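Long-range contacts in beta-xylosidase (Uncultured organism, PDB 4MLG), which probably hydrolyses xylo-oligosaccharides to release xylose, as a beta-xylosidase built on the beta-propeller of glycoside hydrolase family 43: residues P16-F21 and S276-K281; N231-F236 and Y248-N253. All coordinates share one frame; numbering follows the deposited sequence.

Contact 1. Residues P16-F21 and S276-K281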
loop_
_atom_site.group_PDB
_atom_site.type_symbol
_atom_site.label_atom_id
_atom_site.label_comp_id
_atom_site.label_asym_id
_atom_site.label_seq_id
_atom_site.Cartn_x
_atom_site.Cartn_y
_atom_site.Cartn_z
ATOM N N PRO A 16 -11.858 -9.362 21.496
ATOM C CA PRO A 16 -10.925 -9.474 22.620
ATOM C C PRO A 16 -9.741 -10.379 22.304
ATOM O O PRO A 16 -9.895 -11.389 21.617
ATOM C CB PRO A 16 -11.783 -10.096 23.721
ATOM C CG PRO A 16 -12.788 -10.901 22.986
ATOM C CD PRO A 16 -13.092 -10.134 21.729
ATOM N N ALA A 17 -8.569 -10.004 22.801
ATOM C CA ALA A 17 -7.364 -10.803 22.640
ATOM C C ALA A 17 -6.702 -10.954 23.999
ATOM O O ALA A 17 -6.086 -10.014 24.505
ATOM C CB ALA A 17 -6.418 -10.143 21.659
ATOM N N ALA A 18 -6.828 -12.137 24.591
ATOM C CA ALA A 18 -6.362 -12.356 25.955
ATOM C C ALA A 18 -4.993 -13.032 26.024
ATOM O O ALA A 18 -4.704 -13.967 25.275
ATOM C CB ALA A 18 -7.392 -13.147 26.743
ATOM N N HIS A 19 -4.157 -12.541 26.933
ATOM C CA HIS A 19 -2.825 -13.090 27.151
ATOM C C HIS A 19 -2.514 -13.100 28.639
ATOM O O HIS A 19 -3.080 -12.319 29.405
ATOM C CB HIS A 19 -1.771 -12.259 26.417
ATOM C CG HIS A 19 -1.871 -12.333 24.926
ATOM N ND1 HIS A 19 -1.028 -13.111 24.162
ATOM C CD2 HIS A 19 -2.710 -11.724 24.057
ATOM C CE1 HIS A 19 -1.346 -12.979 22.887
ATOM N NE2 HIS A 19 -2.364 -12.142 22.796
ATOM N N VAL A 20 -1.609 -13.983 29.046
ATOM C CA VAL A 20 -1.202 -14.062 30.441
ATOM C C VAL A 20 0.190 -13.474 30.640
ATOM O O VAL A 20 1.191 -14.057 30.221
ATOM C CB VAL A 20 -1.223 -15.511 30.957
ATOM C CG1 VAL A 20 -0.914 -15.543 32.444
ATOM C CG2 VAL A 20 -2.574 -16.147 30.681
ATOM N N PHE A 21 0.243 -12.311 31.281
ATOM C CA PHE A 21 1.503 -11.633 31.549
ATOM C C PHE A 21 1.654 -11.395 33.047
ATOM O O PHE A 21 0.757 -10.841 33.681
ATOM C CB PHE A 21 1.553 -10.296 30.807
ATOM C CG PHE A 21 1.530 -10.430 29.311
ATOM C CD1 PHE A 21 2.289 -11.398 28.674
ATOM C CD2 PHE A 21 0.743 -9.588 28.541
ATOM C CE1 PHE A 21 2.269 -11.521 27.294
ATOM C CE2 PHE A 21 0.717 -9.706 27.163
ATOM C CZ PHE A 21 1.480 -10.674 26.539
ATOM N N SER A 276 -10.782 -15.207 21.402
ATOM C CA SER A 276 -9.399 -15.522 21.744
ATOM C C SER A 276 -9.401 -16.572 22.851
ATOM O O SER A 276 -10.112 -16.430 23.846
ATOM C CB SER A 276 -8.646 -14.273 22.205
ATOM O OG SER A 276 -9.187 -13.764 23.411
ATOM N N ILE A 277 -8.609 -17.624 22.671
ATOM C CA ILE A 277 -8.564 -18.724 23.630
ATOM C C ILE A 277 -7.263 -18.718 24.430
ATOM O O ILE A 277 -6.175 -18.626 23.860
ATOM C CB ILE A 277 -8.726 -20.083 22.924
ATOM C CG1 ILE A 277 -9.978 -20.075 22.044
ATOM C CG2 ILE A 277 -8.785 -21.210 23.941
ATOM C CD1 ILE A 277 -10.216 -21.367 21.304
ATOM N N VAL A 278 -7.381 -18.820 25.751
ATOM C CA VAL A 278 -6.219 -18.758 26.630
ATOM C C VAL A 278 -6.478 -19.529 27.925
ATOM O O VAL A 278 -7.612 -19.599 28.400
ATOM C CB VAL A 278 -5.843 -17.288 26.946
ATOM C CG1 VAL A 278 -6.945 -16.611 27.747
ATOM C CG2 VAL A 278 -4.513 -17.209 27.680
ATOM N N GLU A 279 -5.428 -20.125 28.480
ATOM C CA GLU A 279 -5.530 -20.837 29.749
ATOM C C GLU A 279 -5.131 -19.923 30.902
ATOM O O GLU A 279 -4.086 -19.273 30.856
ATOM C CB GLU A 279 -4.637 -22.080 29.738
ATOM C CG GLU A 279 -4.693 -22.901 31.020
ATOM C CD GLU A 279 -3.734 -24.078 31.005
ATOM O OE1 GLU A 279 -2.744 -24.030 30.244
ATOM O OE2 GLU A 279 -3.969 -25.053 31.751
ATOM N N PHE A 280 -5.968 -19.870 31.933
ATOM C CA PHE A 280 -5.676 -19.057 33.107
ATOM C C PHE A 280 -6.079 -19.783 34.387
ATOM O O PHE A 280 -7.247 -20.129 34.576
ATOM C CB PHE A 280 -6.375 -17.698 33.012
ATOM C CG PHE A 280 -5.915 -16.703 34.042
ATOM C CD1 PHE A 280 -4.730 -16.005 33.869
ATOM C CD2 PHE A 280 -6.670 -16.462 35.178
ATOM C CE1 PHE A 280 -4.304 -15.086 34.813
ATOM C CE2 PHE A 280 -6.249 -15.544 36.126
ATOM C CZ PHE A 280 -5.065 -14.855 35.943
ATOM N N LYS A 281 -5.096 -20.015 35.255
ATOM C CA LYS A 281 -5.298 -20.714 36.524
ATOM C C LYS A 281 -5.912 -22.106 36.367
ATOM O O LYS A 281 -6.841 -22.467 37.088
ATOM C CB LYS A 281 -6.125 -19.865 37.495
ATOM C CG LYS A 281 -5.413 -18.612 37.978
ATOM C CD LYS A 281 -6.257 -17.847 38.983
ATOM C CE LYS A 281 -5.495 -16.661 39.552
ATOM N NZ LYS A 281 -6.325 -15.867 40.502
#
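Ser-276 supplies the polar link to the segment 16-21. Its OG donates to Pro-16 O over 3.1 Å. The approach is from above the carbonyl plane. The same OG accepts from Ala-18 N, also at 3.1 Å, with an N-H...O angle of 145°. One hydroxyl thus satisfies a backbone acceptor and a backbone donor two residues apart. Its chi1 of 65° sets OG between the backbone N and the carbonyl carbon of Ser-276, facing both partners.

The remaining contact is apolar. Ala-18 CB meets Val-278 CG1 at 3.6 Å. Further along, Val-20 CG2 lies 3.7 Å from Val-278 CG2. The two branches of Val-278 therefore serve different neighbours. Val-20 CG2 also reaches the ring edge of Phe-280, 3.9 Å from CD1 and near the ring plane. Phe-287 backs Ala-18 and Val-278, and Leu-25 backs Val-278 and Phe-280.

Strands 18-21 and 276-280 run in roughly the same direction, at 29°, and their axes come within 6.8 Å. No backbone-to-backbone hydrogen bond joins them. Each strand pairs instead within its own sheet, 18-21 with 24-32 and 276-280 with 283-290. The chemistry is that of an interface between propeller blades: side chains join the two sheets, with the polar link at the end near the calcium ion.

Contact 2. Residues N231-F236 and Y248-N253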
loop_
_atom_site.group_PDB
_atom_site.type_symbol
_atom_site.label_atom_id
_atom_site.label_comp_id
_atom_site.label_asym_id
_atom_site.label_seq_id
_atom_site.Cartn_x
_atom_site.Cartn_y
_atom_site.Cartn_z
ATOM N N ASN A 231 -2.314 -29.997 24.832
ATOM C CA ASN A 231 -2.068 -31.436 24.822
ATOM C C ASN A 231 -1.260 -31.908 23.614
ATOM O O ASN A 231 -1.579 -32.926 23.000
ATOM C CB ASN A 231 -3.389 -32.207 24.915
ATOM C CG ASN A 231 -3.231 -33.556 25.586
ATOM O OD1 ASN A 231 -2.124 -34.088 25.688
ATOM N ND2 ASN A 231 -4.340 -34.121 26.049
ATOM N N GLY A 232 -0.215 -31.159 23.279
ATOM C CA GLY A 232 0.655 -31.509 22.172
ATOM C C GLY A 232 -0.005 -31.389 20.812
ATOM O O GLY A 232 0.349 -32.109 19.879
ATOM N N LYS A 233 -0.962 -30.476 20.692
ATOM C CA LYS A 233 -1.678 -30.294 19.435
ATOM C C LYS A 233 -1.969 -28.817 19.171
ATOM O O LYS A 233 -2.197 -28.045 20.102
ATOM C CB LYS A 233 -2.980 -31.099 19.447
ATOM C CG LYS A 233 -3.479 -31.499 18.068
ATOM C CD LYS A 233 -4.820 -32.211 18.150
ATOM C CE LYS A 233 -4.758 -33.413 19.079
ATOM N NZ LYS A 233 -6.081 -34.088 19.204
ATOM N N TYR A 234 -1.950 -28.428 17.899
ATOM C CA TYR A 234 -2.247 -27.052 17.513
ATOM C C TYR A 234 -3.741 -26.854 17.271
ATOM O O TYR A 234 -4.421 -27.746 16.764
ATOM C CB TYR A 234 -1.463 -26.656 16.259
ATOM C CG TYR A 234 0.007 -26.397 16.496
ATOM C CD1 TYR A 234 0.480 -25.107 16.694
ATOM C CD2 TYR A 234 0.924 -27.441 16.514
ATOM C CE1 TYR A 234 1.824 -24.863 16.907
ATOM C CE2 TYR A 234 2.270 -27.206 16.727
ATOM C CZ TYR A 234 2.715 -25.916 16.922
ATOM O OH TYR A 234 4.052 -25.676 17.135
ATOM N N TYR A 235 -4.246 -25.681 17.637
ATOM C CA TYR A 235 -5.650 -25.360 17.426
ATOM C C TYR A 235 -5.804 -24.010 16.736
ATOM O O TYR A 235 -5.618 -22.964 17.356
ATOM C CB TYR A 235 -6.409 -25.348 18.755
ATOM C CG TYR A 235 -6.586 -26.708 19.395
ATOM C CD1 TYR A 235 -7.722 -27.469 19.150
ATOM C CD2 TYR A 235 -5.623 -27.226 20.252
ATOM C CE1 TYR A 235 -7.891 -28.711 19.736
ATOM C CE2 TYR A 235 -5.782 -28.467 20.840
ATOM C CZ TYR A 235 -6.917 -29.204 20.579
ATOM O OH TYR A 235 -7.077 -30.440 21.165
ATOM N N PHE A 236 -6.141 -24.037 15.451
ATOM C CA PHE A 236 -6.401 -22.808 14.716
ATOM C C PHE A 236 -7.898 -22.534 14.656
ATOM O O PHE A 236 -8.633 -23.201 13.927
ATOM C CB PHE A 236 -5.821 -22.883 13.303
ATOM C CG PHE A 236 -6.074 -21.651 12.480
ATOM C CD1 PHE A 236 -5.301 -20.514 12.658
ATOM C CD2 PHE A 236 -7.085 -21.629 11.533
ATOM C CE1 PHE A 236 -5.531 -19.374 11.905
ATOM C CE2 PHE A 236 -7.323 -20.494 10.775
ATOM C CZ PHE A 236 -6.543 -19.364 10.960
ATOM N N TYR A 248 -12.945 -24.328 14.473
ATOM C CA TYR A 248 -11.550 -24.597 14.797
ATOM C C TYR A 248 -11.003 -25.795 14.032
ATOM O O TYR A 248 -11.746 -26.708 13.665
ATOM C CB TYR A 248 -11.366 -24.798 16.304
ATOM C CG TYR A 248 -11.779 -26.162 16.810
ATOM C CD1 TYR A 248 -10.827 -27.127 17.118
ATOM C CD2 TYR A 248 -13.118 -26.483 16.985
ATOM C CE1 TYR A 248 -11.199 -28.374 17.584
ATOM C CE2 TYR A 248 -13.499 -27.727 17.449
ATOM C CZ TYR A 248 -12.536 -28.669 17.747
ATOM O OH TYR A 248 -12.911 -29.909 18.210
ATOM N N ALA A 249 -9.695 -25.778 13.794
ATOM C CA ALA A 249 -9.021 -26.863 13.096
ATOM C C ALA A 249 -7.790 -27.302 13.883
ATOM O O ALA A 249 -7.402 -26.648 14.852
ATOM C CB ALA A 249 -8.632 -26.423 11.696
ATOM N N THR A 250 -7.179 -28.409 13.473
ATOM C CA THR A 250 -6.006 -28.927 14.171
ATOM C C THR A 250 -4.854 -29.260 13.227
ATOM O O THR A 250 -5.067 -29.606 12.064
ATOM C CB THR A 250 -6.347 -30.167 15.020
ATOM O OG1 THR A 250 -7.002 -31.144 14.203
ATOM C CG2 THR A 250 -7.256 -29.788 16.181
ATOM N N GLY A 251 -3.634 -29.143 13.741
ATOM C CA GLY A 251 -2.436 -29.419 12.970
ATOM C C GLY A 251 -1.274 -29.755 13.886
ATOM O O GLY A 251 -1.413 -29.714 15.108
ATOM N N ASP A 252 -0.126 -30.083 13.303
ATOM C CA ASP A 252 1.032 -30.485 14.096
ATOM C C ASP A 252 2.184 -29.481 14.020
ATOM O O ASP A 252 3.232 -29.682 14.635
ATOM C CB ASP A 252 1.513 -31.879 13.679
ATOM C CG ASP A 252 2.067 -31.910 12.265
ATOM O OD1 ASP A 252 1.650 -31.074 11.438
ATOM O OD2 ASP A 252 2.922 -32.775 11.980
ATOM N N ASN A 253 1.983 -28.403 13.268
ATOM C CA ASN A 253 3.003 -27.368 13.122
ATOM C C ASN A 253 2.392 -26.041 12.669
ATOM O O ASN A 253 1.335 -26.030 12.040
ATOM C CB ASN A 253 4.100 -27.831 12.156
ATOM C CG ASN A 253 3.647 -27.830 10.712
ATOM O OD1 ASN A 253 3.905 -26.883 9.970
ATOM N ND2 ASN A 253 2.974 -28.899 10.301
#
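The beta hairpin of strands 233-239 and 246-251 pairs here in antiparallel fashion. Phe-236 and Ala-249 form a hydrogen-bonded pair. Ala-249 N donates to Phe-236 O at 2.8 Å, and Phe-236 N donates to Ala-249 O at 3.0 Å. Toward the other end, Tyr-234 N donates to Gly-251 O at 3.1 Å, with an N-H...O angle of 153°. The return bond, from Gly-251 N to Tyr-234 O, is weak.

Tyr-234, Phe-236 and Ala-249 point to one face of the sheet. Tyr-234 CG lies anti to its carbonyl carbon (chi1 -75°), and the ring extends toward the chain that follows Gly-251. The backbone C of Asn-253 lies over its centre, 4.1 Å above the plane. Tyr-234 OH is bonded to Asp-142. Asn-253 ND2 donates to Asp-252 OD1 at 2.8 Å, from above the carboxylate plane. Asn-253 OD1 accepts from the backbone N of Tyr-255 and Gly-256. Both ends of this amide are thus tied to nearby chain.

Tyr-235 and Thr-250 point to the other face. The Tyr-235 and Tyr-248 rings lie side by side and point the same way. Tyr-248 CD1 sits at the edge of the Tyr-235 ring, in its plane, 3.7 Å from Tyr-235 CD1. Their hydroxyls bond to the backbone of Gly-314 and Ile-316, respectively. Thr-250 CG2 packs 3.8 Å from Tyr-235 CE1, while its OG1 bonds to Arg-261. The Lys-233 side chain crosses that of Thr-250 at an angle, with Lys-233 CD against Thr-250 CG2.

Strands 223-230 and 258-265 flank the hairpin. Four successive antiparallel strands of this kind are typical of a beta-propeller blade, and this hairpin forms its middle.

In the fold
Both contacts are partly buried, but they do different work in the propeller. Contact 1 lies nearer the centre of the chain and joins two sheets through segments about 255 residues apart. Contact 2 lies within one sheet and joins neighbouring strands of a hairpin. Accordingly, contact 1 relies on a serine hydroxyl and apolar side chains, whereas contact 2 relies on backbone bonds with tyrosine rings packed around them. Their centres are about 17 Å apart and their nearest atoms about 6 Å, without touching. Strand 223-230 connects them: Trp-226 bonds to Ile-277 of contact 1, and His-228 meets both Ile-277 and the Tyr-235 ring of contact 2.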